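Local coordinates for 3-hexulose-6-phosphate isomerase (Methanocaldococcus jannaschii, PDB 1JEO), which catalyses the interconversion of D-arabino-hex-3-ulose 6-phosphate and fructose 6-phosphate, working as a homotetramer of the SIS family, at residues 167-170 against 171-175; 69-72 against 73-76; 24-27 against 28-31; 138-141 against 142-146; 15-18 against 19-22. One frame throughout, in Å; residues are numbered along the deposited sequence.

Interaction 1: residues 167-170 against 171-175; sequences LDES and EIIKR
With CG of Glu171 anti to its carbonyl carbon (chi1 -70°) and the chain bent again at CB-CG (chi2 -65°), the side chain of Glu171 folds back over the start of its own helix, where its CG meets Leu167 CD2 at 4.0 Å. The two side chains cross at about a right angle, a methyl of the leucine lying against the aliphatic part of the glutamate. That part suits the leucine, while the carboxylate beyond it is left to a charge one turn on. Arg175 supplies it: NH1 reaches Glu171 OE2 at 3.1 Å in a salt bridge, with NH2 adding a weak bond to the same oxygen. OE2 lies near the guanidinium plane but is met from above the plane of its own carboxylate, so the pairing is not the flat, two-pronged kind.

On another side of the helix Ile173 CG1 packs 3.3 Å from Glu169 O, the oxygen that also takes the amide of Ile173 at 3.2 Å in an i to i+4 bond lying in the carbonyl plane. Lys174 N makes the next such bond, to Ser170 O, also at 3.2 Å. The first link, from Glu171 N to Asp168 O, is weak at 3.4 Å. Outside the segments, Ile172 packs on His64 and Leu65, which seats the short helix beside the end of helix 49-64, and Arg175 NH1 makes a further weak bond to His64 O. An i to i+4 glutamate-arginine pair of this kind is a classic surface salt bridge of an alpha-helix, here along the C-terminal helix 169-175.

Interaction 2: residues 69-72 against 73-76; sequences SYFV and GETT
Phe71 O and Glu74 N face each other across a tight reversal, joined by a weak hydrogen bond of 3.4 Å that is nevertheless fairly straight, 160° at the hydrogen. The side chain of Glu74 follows its amide back: CB lies 3.7 Å from Phe71 O, and CG, turned anti to the carbonyl carbon (chi1 -61°), comes up obliquely to the phenylalanine ring. Val72 and Gly73 fill the two corners. The positive phi of Gly73 (112°) suits glycine, because a beta carbon there would be jammed against Val72 O.

Further along, the Tyr70 ring brings CE2 to 3.9 Å from Thr76 O. Water 1 lies between the two residues; it donates to Thr76 O at 2.8 Å and makes a longer, weak bond with Tyr70 OH. A tyrosine is apt here, since its ring can lie beside the returning chain while the hydroxyl still meets water.

Beyond this shell, Arg56 of helix 49-64 forms a salt bridge with Glu74 OE1, and its side chain also touches that of Phe71. Thr77 OG1 gives Phe71 O a second bond, and strand 43-46 holds Tyr70 and Val72 by backbone bonds. The whole is a type II beta turn, Phe71 to Glu74, ending an outermost strand of the parallel sheet in the SIS fold.

Interaction 3: residues 24-27 against 28-31; sequences DEWK and NKLD
Lys27 O receives the amide of Asp31 at 2.9 Å, an i to i+4 bond that is straight enough to be sound (156° at the hydrogen). The carboxylate carbon of Asp31 stands close to the same carbonyl, CG at 3.2 Å, because the first torsion (chi1 -75°) sets it beside the backbone N. The side chains of Lys27 and Asp31 run side by side, yet the lysine bends at its end and NZ stays 6.5 Å from OD2; the aspartate's charge is met by Arg164 instead, through OD1. A leucine in place of the aspartate would probably leave that arginine without this counter-charge.

These bonds belong to the first turns of alpha-helix 24-39, where Asn28 N finds Asp24 O and Leu30 N finds Trp26 O. On a neighbouring face the long chain of Lys29 lies alongside the indole, its CD 4.0 Å from Trp26 CE3 at an oblique approach. A lysine serves well there: methylenes for the ring, and an NZ that goes on to hydrogen-bond Thr129 O. Lys19 makes a cation-pi contact with the same indole. Water 2 donates to Asn28 OD1 at 2.8 Å and to Glu25 O at 2.7 Å, bridging side chain and backbone.

Interaction 4: residues 138-141 against 142-146; sequences KYLP and MGTTF
Two hydrogen bonds from Thr144 converge on Pro141 O. The amide N gives one at 3.1 Å, closing a type II' beta turn from Pro141 to Thr144; OG1 gives the other, very short at 2.5 Å and lying in the carbonyl plane. OG1 is placed for this by a first torsion of -58°, which sets it beside the backbone N and turns CG2 the other way. A valine here would probably cost Pro141 O its bond from the hydroxyl and leave the turn less firmly tied to the helix start.

Water 3 makes a second polar link, accepting from Thr145 N at 3.1 Å and lying 2.7 Å from Leu140 O, to which it can donate. A helix's first amides lack carbonyl partners within the helix, and this water serves one of them.

The apolar contacts divide the branches of Leu140: CD1 touches Thr145 CG2 at 3.9 Å, and CD2 meets Thr144 CG2 at 4.1 Å, both crossing at about a right angle. Threonine suits both places by offering a methyl besides its hydroxyl.

Gly143 is the N-cap of helix 144-164, close to Glu147, the probable proton acceptor. Leu140 also packs on helix 5-15, Thr145 OG1 bonds Lys135 O, and Thr144 touches Arg50 of helix 49-64.

Interaction 5: residues 15-18 against 19-22; sequences LILK and KFYT
This is a helical, partly buried contact in which residues 15-18, at and just beyond the end of helix 5-15, run into the short helix 19-22, with apolar side chains turned toward helix 144-164 of the SIS fold. Leu17 and Phe20 form its inner side: Leu17 CD2 rests 3.9 Å from Phe20 CE1, one methyl of the branched leucine against a ring carbon. Both also pack on Phe153 and Leu132, so a leucine and a phenylalanine fit a site that wants bulk without polarity.

Ile16 and Lys19 run side by side on another face. The lysine chain bends at chi3 (-59°), which lays CE 3.8 Å from Ile16 CG2. Its methylenes pair with the isoleucine while the charge stays at the end.

The backbone turns through several i to i+3 bonds, among them Phe20 N to Leu17 O at 3.3 Å. Tyr21, whose ring edge lies near Lys18 O, packs on Leu156 and Glu160. Lys18 O is gripped three times: Tyr21 N binds at 3.0 Å from above the carbonyl plane, Thr22 N at 3.2 Å within it, and Thr22 OG1, also at 3.2 Å, from 53° out of that plane.

Overall arrangement
Along the chain the order is interaction 5, 3, 2, 4 and 1, one after another without overlap. Interactions 5 and 3 alone touch, their centres 10 Å apart: helix 19-22 leads into helix 24-39, and Lys27 NZ comes within 2.8 Å of Tyr21 O. Interaction 2, at the end of an outer strand of the five-stranded parallel sheet, lies on the opposite side of the chain's centre from both, about 28 Å from interaction 3 and 31 Å from interaction 5, between centres. Interactions 4 and 1 stand at consecutive helices, 144-164 and 169-175, with centres 34 Å apart. Interaction 4 adjoins the probable catalytic residue; interactions 1 and 3 lie away from the annotated sites, on the helical periphery.

Interaction 1: residues 167-170 against 171-175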
loop_
_atom_site.group_PDB
_atom_site.type_symbol
_atom_site.label_atom_id
_atom_site.label_comp_id
_atom_site.label_asym_id
_atom_site.label_seq_id
_atom_site.Cartn_x
_atom_site.Cartn_y
_atom_site.Cartn_z
ATOM N N LEU A 167 4.479 -4.827 19.028
ATOM C CA LEU A 167 5.374 -5.786 18.382
ATOM C C LEU A 167 6.803 -5.268 18.337
ATOM O O LEU A 167 7.033 -4.062 18.211
ATOM C CB LEU A 167 4.892 -6.109 16.962
ATOM C CG LEU A 167 3.451 -6.601 16.765
ATOM C CD1 LEU A 167 3.158 -6.716 15.280
ATOM C CD2 LEU A 167 3.197 -7.932 17.472
ATOM N N ASP A 168 7.752 -6.194 18.473
ATOM C CA ASP A 168 9.183 -5.884 18.451
ATOM C C ASP A 168 9.819 -6.422 17.167
ATOM O O ASP A 168 9.142 -7.030 16.332
ATOM C CB ASP A 168 9.886 -6.515 19.668
ATOM C CG ASP A 168 9.354 -6.000 20.996
ATOM O OD1 ASP A 168 8.610 -6.748 21.666
ATOM O OD2 ASP A 168 9.681 -4.855 21.373
ATOM N N GLU A 169 11.134 -6.221 17.048
ATOM C CA GLU A 169 11.936 -6.677 15.912
ATOM C C GLU A 169 12.036 -8.213 15.916
ATOM O O GLU A 169 12.223 -8.826 14.865
ATOM C CB GLU A 169 13.335 -6.042 15.991
ATOM C CG GLU A 169 14.255 -6.304 14.796
ATOM C CD GLU A 169 15.561 -5.536 14.875
ATOM O OE1 GLU A 169 15.766 -4.628 14.041
ATOM O OE2 GLU A 169 16.384 -5.844 15.765
ATOM N N SER A 170 11.840 -8.812 17.094
ATOM C CA SER A 170 11.897 -10.266 17.291
ATOM C C SER A 170 10.799 -11.031 16.546
ATOM O O SER A 170 10.989 -12.191 16.181
ATOM C CB SER A 170 11.853 -10.608 18.784
ATOM O OG SER A 170 10.627 -10.217 19.376
ATOM N N GLU A 171 9.666 -10.363 16.317
ATOM C CA GLU A 171 8.530 -10.941 15.593
ATOM C C GLU A 171 8.890 -11.121 14.124
ATOM O O GLU A 171 8.518 -12.117 13.501
ATOM C CB GLU A 171 7.294 -10.038 15.710
ATOM C CG GLU A 171 6.650 -9.987 17.096
ATOM C CD GLU A 171 6.050 -11.317 17.533
ATOM O OE1 GLU A 171 6.426 -11.804 18.620
ATOM O OE2 GLU A 171 5.209 -11.874 16.794
ATOM N N ILE A 172 9.667 -10.167 13.608
ATOM C CA ILE A 172 10.127 -10.168 12.223
ATOM C C ILE A 172 11.168 -11.259 11.973
ATOM O O ILE A 172 11.025 -12.012 11.010
ATOM C CB ILE A 172 10.658 -8.760 11.810
ATOM C CG1 ILE A 172 9.499 -7.754 11.860
ATOM C CG2 ILE A 172 11.296 -8.786 10.409
ATOM C CD1 ILE A 172 9.902 -6.319 11.706
ATOM N N ILE A 173 12.157 -11.385 12.869
ATOM C CA ILE A 173 13.233 -12.391 12.747
ATOM C C ILE A 173 12.665 -13.817 12.772
ATOM O O ILE A 173 13.141 -14.693 12.048
ATOM C CB ILE A 173 14.304 -12.294 13.896
ATOM C CG1 ILE A 173 14.693 -10.842 14.217
ATOM C CG2 ILE A 173 15.551 -13.124 13.543
ATOM C CD1 ILE A 173 15.544 -10.132 13.195
ATOM N N LYS A 174 11.627 -14.017 13.589
ATOM C CA LYS A 174 10.952 -15.307 13.756
ATOM C C LYS A 174 10.291 -15.808 12.463
ATOM O O LYS A 174 10.333 -17.003 12.167
ATOM C CB LYS A 174 9.910 -15.192 14.892
ATOM C CG LYS A 174 9.080 -16.452 15.228
ATOM C CD LYS A 174 9.923 -17.589 15.800
ATOM C CE LYS A 174 9.073 -18.796 16.155
ATOM N NZ LYS A 174 9.899 -19.877 16.762
ATOM N N ARG A 175 9.742 -14.878 11.682
ATOM C CA ARG A 175 9.037 -15.209 10.442
ATOM C C ARG A 175 9.771 -14.894 9.138
ATOM O O ARG A 175 9.287 -15.230 8.052
ATOM C CB ARG A 175 7.673 -14.523 10.443
ATOM C CG ARG A 175 6.712 -15.065 11.473
ATOM C CD ARG A 175 5.422 -14.288 11.468
ATOM N NE ARG A 175 4.619 -14.566 12.655
ATOM C CZ ARG A 175 4.617 -13.820 13.759
ATOM N NH1 ARG A 175 5.378 -12.734 13.843
ATOM N NH2 ARG A 175 3.837 -14.156 14.778
#

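Interaction 2: residues 69-72 against 73-76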
loop_
_atom_site.group_PDB
_atom_site.type_symbol
_atom_site.label_atom_id
_atom_site.label_comp_id
_atom_site.label_asym_id
_atom_site.label_seq_id
_atom_site.Cartn_x
_atom_site.Cartn_y
_atom_site.Cartn_z
ATOM N N SER A 69 -0.664 -12.453 4.559
ATOM C CA SER A 69 -0.424 -11.537 3.450
ATOM C C SER A 69 -0.073 -12.251 2.158
ATOM O O SER A 69 0.623 -13.269 2.176
ATOM C CB SER A 69 0.708 -10.586 3.831
ATOM O OG SER A 69 0.856 -9.547 2.885
ATOM N N TYR A 70 -0.579 -11.732 1.038
ATOM C CA TYR A 70 -0.325 -12.313 -0.282
ATOM C C TYR A 70 -0.175 -11.250 -1.354
ATOM O O TYR A 70 -0.708 -10.144 -1.229
ATOM C CB TYR A 70 -1.473 -13.252 -0.708
ATOM C CG TYR A 70 -1.683 -14.452 0.188
ATOM C CD1 TYR A 70 -2.765 -14.493 1.097
ATOM C CD2 TYR A 70 -0.771 -15.533 0.181
ATOM C CE1 TYR A 70 -2.930 -15.587 1.993
ATOM C CE2 TYR A 70 -0.928 -16.634 1.071
ATOM C CZ TYR A 70 -2.009 -16.646 1.970
ATOM O OH TYR A 70 -2.165 -17.700 2.838
ATOM N N PHE A 71 0.610 -11.569 -2.377
ATOM C CA PHE A 71 0.763 -10.679 -3.519
ATOM C C PHE A 71 0.091 -11.414 -4.678
ATOM O O PHE A 71 0.416 -12.572 -4.950
ATOM C CB PHE A 71 2.230 -10.371 -3.847
ATOM C CG PHE A 71 2.393 -9.224 -4.816
ATOM C CD1 PHE A 71 2.339 -7.894 -4.358
ATOM C CD2 PHE A 71 2.530 -9.460 -6.202
ATOM C CE1 PHE A 71 2.412 -6.805 -5.266
ATOM C CE2 PHE A 71 2.599 -8.384 -7.125
ATOM C CZ PHE A 71 2.541 -7.052 -6.656
ATOM N N VAL A 72 -0.837 -10.731 -5.350
ATOM C CA VAL A 72 -1.585 -11.296 -6.481
ATOM C C VAL A 72 -0.646 -11.555 -7.667
ATOM O O VAL A 72 0.137 -10.686 -8.049
ATOM C CB VAL A 72 -2.757 -10.355 -6.901
ATOM C CG1 VAL A 72 -3.593 -10.965 -8.031
ATOM C CG2 VAL A 72 -3.647 -10.036 -5.702
ATOM N N GLY A 73 -0.707 -12.767 -8.209
ATOM C CA GLY A 73 0.146 -13.118 -9.334
ATOM C C GLY A 73 1.188 -14.158 -8.979
ATOM O O GLY A 73 1.720 -14.825 -9.867
ATOM N N GLU A 74 1.447 -14.330 -7.681
ATOM C CA GLU A 74 2.460 -15.282 -7.225
ATOM C C GLU A 74 1.965 -16.692 -6.931
ATOM O O GLU A 74 0.786 -16.903 -6.660
ATOM C CB GLU A 74 3.289 -14.687 -6.088
ATOM C CG GLU A 74 4.016 -13.422 -6.560
ATOM C CD GLU A 74 5.133 -12.965 -5.662
ATOM O OE1 GLU A 74 5.985 -12.194 -6.146
ATOM O OE2 GLU A 74 5.167 -13.356 -4.481
ATOM N N THR A 75 2.892 -17.643 -7.022
ATOM C CA THR A 75 2.660 -19.081 -6.857
ATOM C C THR A 75 1.589 -19.602 -5.901
ATOM O O THR A 75 0.641 -20.264 -6.329
ATOM C CB THR A 75 3.997 -19.819 -6.577
ATOM O OG1 THR A 75 4.992 -19.358 -7.499
ATOM C CG2 THR A 75 3.846 -21.324 -6.740
ATOM N N THR A 76 1.739 -19.291 -4.620
ATOM C CA THR A 76 0.816 -19.787 -3.616
ATOM C C THR A 76 -0.277 -18.835 -3.142
ATOM O O THR A 76 -0.843 -19.024 -2.066
ATOM C CB THR A 76 1.592 -20.390 -2.434
ATOM O OG1 THR A 76 2.498 -19.416 -1.900
ATOM C CG2 THR A 76 2.380 -21.623 -2.908
HETATM O O HOH W 1 -1.390 -20.008 0.481
#

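Interaction 3: residues 24-27 against 28-31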
loop_
_atom_site.group_PDB
_atom_site.type_symbol
_atom_site.label_atom_id
_atom_site.label_comp_id
_atom_site.label_asym_id
_atom_site.label_seq_id
_atom_site.Cartn_x
_atom_site.Cartn_y
_atom_site.Cartn_z
ATOM N N ASP A 24 -6.577 15.876 10.671
ATOM C CA ASP A 24 -7.650 14.902 10.975
ATOM C C ASP A 24 -8.232 14.064 9.829
ATOM O O ASP A 24 -8.501 12.875 10.009
ATOM C CB ASP A 24 -8.802 15.597 11.719
ATOM C CG ASP A 24 -8.507 15.833 13.201
ATOM O OD1 ASP A 24 -7.460 15.374 13.716
ATOM O OD2 ASP A 24 -9.349 16.477 13.860
ATOM N N GLU A 25 -8.402 14.683 8.661
ATOM C CA GLU A 25 -8.940 14.005 7.474
ATOM C C GLU A 25 -7.985 12.962 6.895
ATOM O O GLU A 25 -8.418 11.937 6.363
ATOM C CB GLU A 25 -9.353 15.022 6.397
ATOM C CG GLU A 25 -8.387 16.191 6.212
ATOM C CD GLU A 25 -8.617 17.003 4.944
ATOM O OE1 GLU A 25 -9.579 16.726 4.192
ATOM O OE2 GLU A 25 -7.824 17.938 4.702
ATOM N N TRP A 26 -6.686 13.210 7.058
ATOM C CA TRP A 26 -5.655 12.303 6.567
ATOM C C TRP A 26 -5.311 11.232 7.590
ATOM O O TRP A 26 -5.011 10.101 7.219
ATOM C CB TRP A 26 -4.413 13.079 6.131
ATOM C CG TRP A 26 -4.657 13.949 4.939
ATOM C CD1 TRP A 26 -5.016 15.266 4.949
ATOM C CD2 TRP A 26 -4.603 13.557 3.562
ATOM N NE1 TRP A 26 -5.200 15.722 3.667
ATOM C CE2 TRP A 26 -4.955 14.699 2.791
ATOM C CE3 TRP A 26 -4.296 12.349 2.897
ATOM C CZ2 TRP A 26 -5.009 14.673 1.374
ATOM C CZ3 TRP A 26 -4.348 12.318 1.481
ATOM C CH2 TRP A 26 -4.706 13.481 0.739
ATOM N N LYS A 27 -5.431 11.580 8.875
ATOM C CA LYS A 27 -5.177 10.667 9.997
ATOM C C LYS A 27 -6.243 9.567 9.965
ATOM O O LYS A 27 -5.960 8.408 10.280
ATOM C CB LYS A 27 -5.272 11.421 11.328
ATOM C CG LYS A 27 -4.636 10.712 12.531
ATOM C CD LYS A 27 -5.256 11.145 13.871
ATOM C CE LYS A 27 -5.092 12.638 14.177
ATOM N NZ LYS A 27 -3.669 13.045 14.304
ATOM N N ASN A 28 -7.449 9.947 9.534
ATOM C CA ASN A 28 -8.591 9.044 9.416
ATOM C C ASN A 28 -8.332 7.987 8.339
ATOM O O ASN A 28 -8.707 6.833 8.516
ATOM C CB ASN A 28 -9.874 9.829 9.105
ATOM C CG ASN A 28 -11.090 8.928 8.933
ATOM O OD1 ASN A 28 -11.605 8.774 7.824
ATOM N ND2 ASN A 28 -11.516 8.288 10.015
ATOM N N LYS A 29 -7.686 8.393 7.243
ATOM C CA LYS A 29 -7.351 7.482 6.141
ATOM C C LYS A 29 -6.333 6.430 6.598
ATOM O O LYS A 29 -6.482 5.243 6.291
ATOM C CB LYS A 29 -6.818 8.258 4.929
ATOM C CG LYS A 29 -7.871 9.100 4.214
ATOM C CD LYS A 29 -7.303 9.761 2.969
ATOM C CE LYS A 29 -8.345 10.595 2.235
ATOM N NZ LYS A 29 -9.433 9.774 1.625
ATOM N N LEU A 30 -5.361 6.871 7.401
ATOM C CA LEU A 30 -4.318 6.003 7.959
ATOM C C LEU A 30 -4.920 5.047 8.990
ATOM O O LEU A 30 -4.600 3.855 8.988
ATOM C CB LEU A 30 -3.201 6.848 8.601
ATOM C CG LEU A 30 -2.061 6.186 9.397
ATOM C CD1 LEU A 30 -1.231 5.265 8.504
ATOM C CD2 LEU A 30 -1.181 7.252 10.020
ATOM N N ASP A 31 -5.806 5.577 9.845
ATOM C CA ASP A 31 -6.487 4.797 10.886
ATOM C C ASP A 31 -7.397 3.739 10.277
ATOM O O ASP A 31 -7.446 2.609 10.762
ATOM C CB ASP A 31 -7.308 5.700 11.821
ATOM C CG ASP A 31 -6.445 6.494 12.799
ATOM O OD1 ASP A 31 -5.256 6.165 12.987
ATOM O OD2 ASP A 31 -6.968 7.462 13.391
HETATM O O HOH W 2 -10.775 10.610 5.885
#

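Interaction 4: residues 138-141 against 142-146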
loop_
_atom_site.group_PDB
_atom_site.type_symbol
_atom_site.label_atom_id
_atom_site.label_comp_id
_atom_site.label_asym_id
_atom_site.label_seq_id
_atom_site.Cartn_x
_atom_site.Cartn_y
_atom_site.Cartn_z
ATOM N N LYS A 138 11.510 16.672 -14.474
ATOM C CA LYS A 138 12.034 16.238 -15.774
ATOM C C LYS A 138 12.969 15.028 -15.616
ATOM O O LYS A 138 12.931 14.099 -16.420
ATOM C CB LYS A 138 12.788 17.398 -16.437
ATOM C CG LYS A 138 13.212 17.165 -17.882
ATOM C CD LYS A 138 14.023 18.334 -18.394
ATOM C CE LYS A 138 14.388 18.156 -19.855
ATOM N NZ LYS A 138 15.241 19.282 -20.333
ATOM N N TYR A 139 13.768 15.042 -14.549
ATOM C CA TYR A 139 14.723 13.969 -14.279
ATOM C C TYR A 139 14.271 12.931 -13.244
ATOM O O TYR A 139 15.022 12.023 -12.877
ATOM C CB TYR A 139 16.108 14.560 -13.993
ATOM C CG TYR A 139 16.648 15.346 -15.177
ATOM C CD1 TYR A 139 16.891 16.730 -15.082
ATOM C CD2 TYR A 139 16.853 14.718 -16.427
ATOM C CE1 TYR A 139 17.325 17.480 -16.217
ATOM C CE2 TYR A 139 17.283 15.448 -17.562
ATOM C CZ TYR A 139 17.516 16.825 -17.449
ATOM O OH TYR A 139 17.932 17.529 -18.555
ATOM N N LEU A 140 13.011 13.060 -12.822
ATOM C CA LEU A 140 12.327 12.138 -11.900
ATOM C C LEU A 140 10.962 11.972 -12.613
ATOM O O LEU A 140 9.931 12.457 -12.126
ATOM C CB LEU A 140 12.161 12.761 -10.501
ATOM C CG LEU A 140 13.399 12.993 -9.621
ATOM C CD1 LEU A 140 13.034 13.849 -8.421
ATOM C CD2 LEU A 140 14.035 11.677 -9.190
ATOM N N PRO A 141 10.939 11.246 -13.764
ATOM C CA PRO A 141 9.751 11.008 -14.591
ATOM C C PRO A 141 8.776 9.927 -14.160
ATOM O O PRO A 141 9.078 9.128 -13.282
ATOM C CB PRO A 141 10.358 10.634 -15.953
ATOM C CG PRO A 141 11.857 10.594 -15.730
ATOM C CD PRO A 141 12.018 10.388 -14.274
ATOM N N MET A 142 7.656 9.845 -14.894
ATOM C CA MET A 142 6.569 8.871 -14.676
ATOM C C MET A 142 6.097 8.881 -13.209
ATOM O O MET A 142 5.853 9.947 -12.638
ATOM C CB MET A 142 6.998 7.438 -15.084
ATOM C CG MET A 142 7.755 7.279 -16.403
ATOM S SD MET A 142 6.820 7.697 -17.857
ATOM C CE MET A 142 5.748 6.261 -17.988
ATOM N N GLY A 143 6.070 7.700 -12.592
ATOM C CA GLY A 143 5.653 7.580 -11.211
ATOM C C GLY A 143 6.805 7.471 -10.233
ATOM O O GLY A 143 6.566 7.101 -9.085
ATOM N N THR A 144 8.027 7.810 -10.664
ATOM C CA THR A 144 9.249 7.743 -9.835
ATOM C C THR A 144 9.087 8.264 -8.406
ATOM O O THR A 144 9.335 7.525 -7.456
ATOM C CB THR A 144 10.449 8.479 -10.509
ATOM O OG1 THR A 144 10.707 7.896 -11.791
ATOM C CG2 THR A 144 11.726 8.377 -9.677
ATOM N N THR A 145 8.616 9.504 -8.266
ATOM C CA THR A 145 8.433 10.115 -6.951
ATOM C C THR A 145 7.299 9.502 -6.136
ATOM O O THR A 145 7.393 9.442 -4.912
ATOM C CB THR A 145 8.292 11.645 -7.031
ATOM O OG1 THR A 145 7.254 11.996 -7.953
ATOM C CG2 THR A 145 9.606 12.269 -7.474
ATOM N N PHE A 146 6.258 9.015 -6.821
ATOM C CA PHE A 146 5.124 8.354 -6.164
ATOM C C PHE A 146 5.594 7.023 -5.559
ATOM O O PHE A 146 5.255 6.726 -4.421
ATOM C CB PHE A 146 3.947 8.136 -7.148
ATOM C CG PHE A 146 2.897 7.151 -6.652
ATOM C CD1 PHE A 146 2.059 7.470 -5.560
ATOM C CD2 PHE A 146 2.810 5.858 -7.218
ATOM C CE1 PHE A 146 1.153 6.512 -5.032
ATOM C CE2 PHE A 146 1.909 4.890 -6.703
ATOM C CZ PHE A 146 1.080 5.217 -5.606
HETATM O O HOH W 3 7.903 11.190 -10.825
#

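Interaction 5: residues 15-18 against 19-22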
loop_
_atom_site.group_PDB
_atom_site.type_symbol
_atom_site.label_atom_id
_atom_site.label_comp_id
_atom_site.label_asym_id
_atom_site.label_seq_id
_atom_site.Cartn_x
_atom_site.Cartn_y
_atom_site.Cartn_z
ATOM N N LEU A 15 7.964 15.184 3.176
ATOM C CA LEU A 15 7.323 16.077 4.146
ATOM C C LEU A 15 5.794 16.125 4.021
ATOM O O LEU A 15 5.104 16.458 4.981
ATOM C CB LEU A 15 7.918 17.490 4.071
ATOM C CG LEU A 15 9.386 17.682 4.481
ATOM C CD1 LEU A 15 9.768 19.141 4.296
ATOM C CD2 LEU A 15 9.641 17.245 5.923
ATOM N N ILE A 16 5.285 15.729 2.852
ATOM C CA ILE A 16 3.848 15.672 2.551
ATOM C C ILE A 16 3.178 14.586 3.426
ATOM O O ILE A 16 1.993 14.686 3.757
ATOM C CB ILE A 16 3.628 15.424 1.007
ATOM C CG1 ILE A 16 3.989 16.700 0.232
ATOM C CG2 ILE A 16 2.204 14.950 0.670
ATOM C CD1 ILE A 16 3.989 16.558 -1.289
ATOM N N LEU A 17 3.975 13.611 3.872
ATOM C CA LEU A 17 3.488 12.518 4.721
ATOM C C LEU A 17 3.166 12.937 6.164
ATOM O O LEU A 17 2.544 12.173 6.913
ATOM C CB LEU A 17 4.476 11.344 4.705
ATOM C CG LEU A 17 4.710 10.677 3.343
ATOM C CD1 LEU A 17 5.810 9.644 3.446
ATOM C CD2 LEU A 17 3.430 10.037 2.829
ATOM N N LYS A 18 3.534 14.174 6.514
ATOM C CA LYS A 18 3.286 14.751 7.842
ATOM C C LYS A 18 1.783 14.921 8.105
ATOM O O LYS A 18 1.342 14.828 9.251
ATOM C CB LYS A 18 4.015 16.099 7.986
ATOM C CG LYS A 18 4.125 16.626 9.415
ATOM C CD LYS A 18 4.882 17.945 9.489
ATOM C CE LYS A 18 4.915 18.475 10.923
ATOM N NZ LYS A 18 5.676 19.753 11.052
ATOM N N LYS A 19 1.007 15.080 7.026
ATOM C CA LYS A 19 -0.456 15.247 7.081
ATOM C C LYS A 19 -1.157 14.085 7.785
ATOM O O LYS A 19 -2.176 14.280 8.445
ATOM C CB LYS A 19 -1.050 15.351 5.671
ATOM C CG LYS A 19 -0.602 16.531 4.824
ATOM C CD LYS A 19 -1.314 16.552 3.457
ATOM C CE LYS A 19 -1.074 15.276 2.635
ATOM N NZ LYS A 19 -1.619 15.355 1.256
ATOM N N PHE A 20 -0.595 12.882 7.641
ATOM C CA PHE A 20 -1.146 11.665 8.245
ATOM C C PHE A 20 -1.046 11.602 9.772
ATOM O O PHE A 20 -1.646 10.725 10.405
ATOM C CB PHE A 20 -0.505 10.421 7.615
ATOM C CG PHE A 20 -0.875 10.218 6.172
ATOM C CD1 PHE A 20 0.006 10.608 5.147
ATOM C CD2 PHE A 20 -2.118 9.650 5.824
ATOM C CE1 PHE A 20 -0.342 10.442 3.779
ATOM C CE2 PHE A 20 -2.487 9.473 4.465
ATOM C CZ PHE A 20 -1.591 9.872 3.437
ATOM N N TYR A 21 -0.312 12.555 10.345
ATOM C CA TYR A 21 -0.110 12.652 11.788
ATOM C C TYR A 21 -0.726 13.924 12.386
ATOM O O TYR A 21 -1.138 13.923 13.547
ATOM C CB TYR A 21 1.393 12.642 12.116
ATOM C CG TYR A 21 2.140 11.395 11.695
ATOM C CD1 TYR A 21 2.833 11.350 10.467
ATOM C CD2 TYR A 21 2.178 10.256 12.527
ATOM C CE1 TYR A 21 3.553 10.187 10.069
ATOM C CE2 TYR A 21 2.895 9.087 12.146
ATOM C CZ TYR A 21 3.577 9.066 10.916
ATOM O OH TYR A 21 4.287 7.951 10.548
ATOM N N THR A 22 -0.779 14.997 11.593
ATOM C CA THR A 22 -1.289 16.294 12.051
ATOM C C THR A 22 -2.707 16.706 11.650
ATOM O O THR A 22 -3.419 17.322 12.454
ATOM C CB THR A 22 -0.309 17.444 11.681
ATOM O OG1 THR A 22 -0.156 17.517 10.258
ATOM C CG2 THR A 22 1.062 17.215 12.319
#